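Local coordinates for uncharacterized protein (Staphylococcus aureus subsp. aureus, PDB 4H0A) that is of unknown function but belongs to the CAP family of cysteine-rich secretory proteins, joining a CAP domain to a CAP-associated N-terminal region, at residues E134-D139 and Q184-S189. Residues are numbered along the deposited sequence; the frame is centred on the assembly and turned at random.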
ATOM      1  N   GLU A 134     -16.017 -14.098   0.649  1.00 79.59           N
ATOM      2  CA  GLU A 134     -17.003 -13.018   0.635  1.00 79.86           C
ATOM      3  C   GLU A 134     -16.530 -11.923   1.568  1.00 81.77           C
ATOM      4  O   GLU A 134     -16.248 -12.200   2.734  1.00 82.84           O
ATOM      5  CB  GLU A 134     -18.390 -13.517   1.032  1.00 85.66           C
ATOM      6  CG  GLU A 134     -19.469 -12.517   0.656  1.00 94.12           C
ATOM      7  CD  GLU A 134     -20.870 -12.904   1.074  1.00110.27           C
ATOM      8  OE1 GLU A 134     -21.020 -13.915   1.798  1.00 97.24           O
ATOM      9  OE2 GLU A 134     -21.820 -12.180   0.698  1.00104.34           O
ATOM     10  N   PHE A 135     -16.394 -10.693   1.055  1.00 75.22           N
ATOM     11  CA  PHE A 135     -15.913  -9.568   1.853  1.00 73.44           C
ATOM     12  C   PHE A 135     -17.053  -8.717   2.370  1.00 81.12           C
ATOM     13  O   PHE A 135     -18.014  -8.476   1.644  1.00 82.70           O
ATOM     14  CB  PHE A 135     -14.972  -8.679   1.032  1.00 70.58           C
ATOM     15  CG  PHE A 135     -13.640  -9.305   0.713  1.00 69.18           C
ATOM     16  CD1 PHE A 135     -12.771  -9.684   1.728  1.00 71.08           C
ATOM     17  CD2 PHE A 135     -13.217  -9.442  -0.598  1.00 68.78           C
ATOM     18  CE1 PHE A 135     -11.512 -10.202   1.434  1.00 68.83           C
ATOM     19  CE2 PHE A 135     -11.963  -9.975  -0.888  1.00 68.67           C
ATOM     20  CZ  PHE A 135     -11.125 -10.358   0.128  1.00 65.81           C
ATOM     21  N   GLU A 136     -16.918  -8.236   3.618  1.00 78.93           N
ATOM     22  CA  GLU A 136     -17.872  -7.335   4.276  1.00 81.02           C
ATOM     23  C   GLU A 136     -17.267  -5.931   4.222  1.00 83.41           C
ATOM     24  O   GLU A 136     -16.494  -5.579   5.113  1.00 82.84           O
ATOM     25  CB  GLU A 136     -18.115  -7.792   5.731  1.00 85.15           C
ATOM     26  CG  GLU A 136     -18.773  -9.156   5.858  1.00 97.28           C
ATOM     27  CD  GLU A 136     -20.167  -9.235   5.271  1.00118.70           C
ATOM     28  OE1 GLU A 136     -20.974  -8.313   5.527  1.00114.27           O
ATOM     29  OE2 GLU A 136     -20.449 -10.213   4.544  1.00110.71           O
ATOM     30  N   LEU A 137     -17.544  -5.162   3.148  1.00 79.01           N
ATOM     31  CA  LEU A 137     -16.944  -3.826   2.984  1.00 76.46           C
ATOM     32  C   LEU A 137     -17.602  -2.786   3.908  1.00 83.02           C
ATOM     33  O   LEU A 137     -18.806  -2.551   3.800  1.00 86.25           O
ATOM     34  CB  LEU A 137     -16.986  -3.334   1.517  1.00 74.55           C
ATOM     35  CG  LEU A 137     -15.667  -3.523   0.746  1.00 74.85           C
ATOM     36  CD1 LEU A 137     -15.450  -4.966   0.394  1.00 73.63           C
ATOM     37  CD2 LEU A 137     -15.621  -2.659  -0.506  1.00 77.06           C
ATOM     38  N   SER A 138     -16.797  -2.152   4.803  1.00 78.17           N
ATOM     39  CA  SER A 138     -17.271  -1.115   5.735  1.00 80.15           C
ATOM     40  C   SER A 138     -17.591   0.188   4.999  1.00 82.01           C
ATOM     41  O   SER A 138     -17.339   0.288   3.796  1.00 77.52           O
ATOM     42  CB  SER A 138     -16.231  -0.851   6.829  1.00 82.88           C
ATOM     43  OG  SER A 138     -15.070  -0.183   6.356  1.00 84.47           O
ATOM     44  N   ASP A 139     -18.161   1.186   5.719  1.00 81.62           N
ATOM     45  CA  ASP A 139     -18.501   2.491   5.123  1.00 81.32           C
ATOM     46  C   ASP A 139     -17.272   3.175   4.546  1.00 81.09           C
ATOM     47  O   ASP A 139     -17.329   3.692   3.432  1.00 79.28           O
ATOM     48  CB  ASP A 139     -19.172   3.436   6.144  1.00 87.11           C
ATOM     49  CG  ASP A 139     -20.685   3.385   6.128  1.00105.15           C
ATOM     50  OD1 ASP A 139     -21.263   3.268   5.027  1.00106.39           O
ATOM     51  OD2 ASP A 139     -21.294   3.469   7.222  1.00115.74           O
ATOM     52  N   GLN A 184     -12.547  -7.141   5.625  1.00 71.68           N
ATOM     53  CA  GLN A 184     -13.014  -8.115   6.600  1.00 75.03           C
ATOM     54  C   GLN A 184     -13.781  -9.214   5.879  1.00 82.03           C
ATOM     55  O   GLN A 184     -14.607  -8.917   5.014  1.00 82.50           O
ATOM     56  CB  GLN A 184     -13.909  -7.435   7.656  1.00 79.84           C
ATOM     57  CG  GLN A 184     -14.253  -8.329   8.847  1.00100.17           C
ATOM     58  CD  GLN A 184     -15.077  -7.605   9.888  1.00133.09           C
ATOM     59  OE1 GLN A 184     -15.679  -6.553   9.632  1.00129.67           O
ATOM     60  NE2 GLN A 184     -15.145  -8.166  11.086  1.00133.77           N
ATOM     61  N   LEU A 185     -13.502 -10.475   6.221  1.00 80.06           N
ATOM     62  CA  LEU A 185     -14.197 -11.607   5.615  1.00 81.70           C
ATOM     63  C   LEU A 185     -15.472 -11.908   6.369  1.00 90.51           C
ATOM     64  O   LEU A 185     -15.529 -11.726   7.585  1.00 91.96           O
ATOM     65  CB  LEU A 185     -13.314 -12.865   5.616  1.00 81.02           C
ATOM     66  CG  LEU A 185     -12.170 -12.911   4.619  1.00 81.37           C
ATOM     67  CD1 LEU A 185     -11.223 -14.043   4.961  1.00 81.29           C
ATOM     68  CD2 LEU A 185     -12.684 -13.091   3.196  1.00 82.51           C
ATOM     69  N   ASN A 186     -16.474 -12.431   5.657  1.00 89.45           N
ATOM     70  CA  ASN A 186     -17.726 -12.851   6.265  1.00 94.20           C
ATOM     71  C   ASN A 186     -17.463 -14.114   7.101  1.00101.79           C
ATOM     72  O   ASN A 186     -16.510 -14.842   6.817  1.00 98.13           O
ATOM     73  CB  ASN A 186     -18.765 -13.111   5.173  1.00 95.69           C
ATOM     74  CG  ASN A 186     -20.171 -13.365   5.674  1.00116.98           C
ATOM     75  OD1 ASN A 186     -20.494 -13.194   6.856  1.00107.15           O
ATOM     76  ND2 ASN A 186     -21.051 -13.745   4.767  1.00111.44           N
ATOM     77  N   SER A 187     -18.291 -14.364   8.134  1.00105.28           N
ATOM     78  CA  SER A 187     -18.156 -15.523   9.034  1.00109.02           C
ATOM     79  C   SER A 187     -18.090 -16.874   8.286  1.00115.43           C
ATOM     80  O   SER A 187     -17.433 -17.797   8.772  1.00115.90           O
ATOM     81  CB  SER A 187     -19.311 -15.561  10.032  1.00118.06           C
ATOM     82  OG  SER A 187     -20.567 -15.605   9.373  1.00130.82           O
ATOM     83  N   ASN A 188     -18.770 -16.990   7.124  1.00113.06           N
ATOM     84  CA  ASN A 188     -18.753 -18.210   6.302  1.00113.64           C
ATOM     85  C   ASN A 188     -17.364 -18.466   5.664  1.00113.38           C
ATOM     86  O   ASN A 188     -17.017 -19.620   5.419  1.00113.87           O
ATOM     87  CB  ASN A 188     -19.844 -18.165   5.203  1.00116.95           C
ATOM     88  CG  ASN A 188     -19.755 -17.030   4.188  1.00138.41           C
ATOM     89  OD1 ASN A 188     -18.692 -16.456   3.923  1.00129.74           O
ATOM     90  ND2 ASN A 188     -20.877 -16.709   3.555  1.00131.87           N
ATOM     91  N   SER A 189     -16.590 -17.401   5.389  1.00105.56           N
ATOM     92  CA  SER A 189     -15.261 -17.511   4.777  1.00101.38           C
ATOM     93  C   SER A 189     -14.179 -17.796   5.827  1.00105.18           C
ATOM     94  O   SER A 189     -14.384 -17.533   7.013  1.00107.00           O
ATOM     95  CB  SER A 189     -14.920 -16.230   4.020  1.00100.25           C
ATOM     96  OG  SER A 189     -15.848 -15.972   2.978  1.00107.68           O
TER
HETATM   97  O   HOH W   1     -13.842  -4.572   5.783  1.00 58.41           O
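OE1 of Glu134 is gripped by two asparagine amides from the turn that follows strand 184-185. ND2 of Asn186 donates to it at 3.0 Å, the carboxylate oxygen lying in the amide plane while the donor stands well above the carboxylate plane. ND2 of Asn188 adds a weak bond to the same OE1 at 3.3 Å, its amide nearly coplanar with the carboxylate. Glu134 gets there with CG anti to its own N (chi1 -164°) and the chain extended beyond, running alongside Asn186. Its backbone is held too: N donates to OG of Ser189 at 3.0 Å, and that hydroxyl in turn gives its proton to OD1 of Asn188.

Two nearly straight backbone bonds, Glu136 N to Gln184 O (2.8 Å) and Asn186 N to Glu134 O (2.9 Å), flank the non-hydrogen-bonded pair Phe135–Leu185, the pattern of antiparallel pairing. A water continues the pairing between Glu136 O and Gln184 N. On the face that carries Phe135, CD2 of Leu185 makes an apolar contact with CE1 of Phe135 at 3.6 Å, and Tyr183 packs edge-to-face with that ring. On the other face, Glu136 bends at chi2 (-63°) and sets OE2 in van der Waals contact with CG of Asn186 (3.4 Å).

The short, weakly bonded strand 184-185 adds a third, outer strand, next to 131-136, to a small antiparallel sheet. Neutral amides meet the Glu134 carboxylate, so the turn from Asn186 to Ser189 is tied to the strand without a salt bridge across this contact.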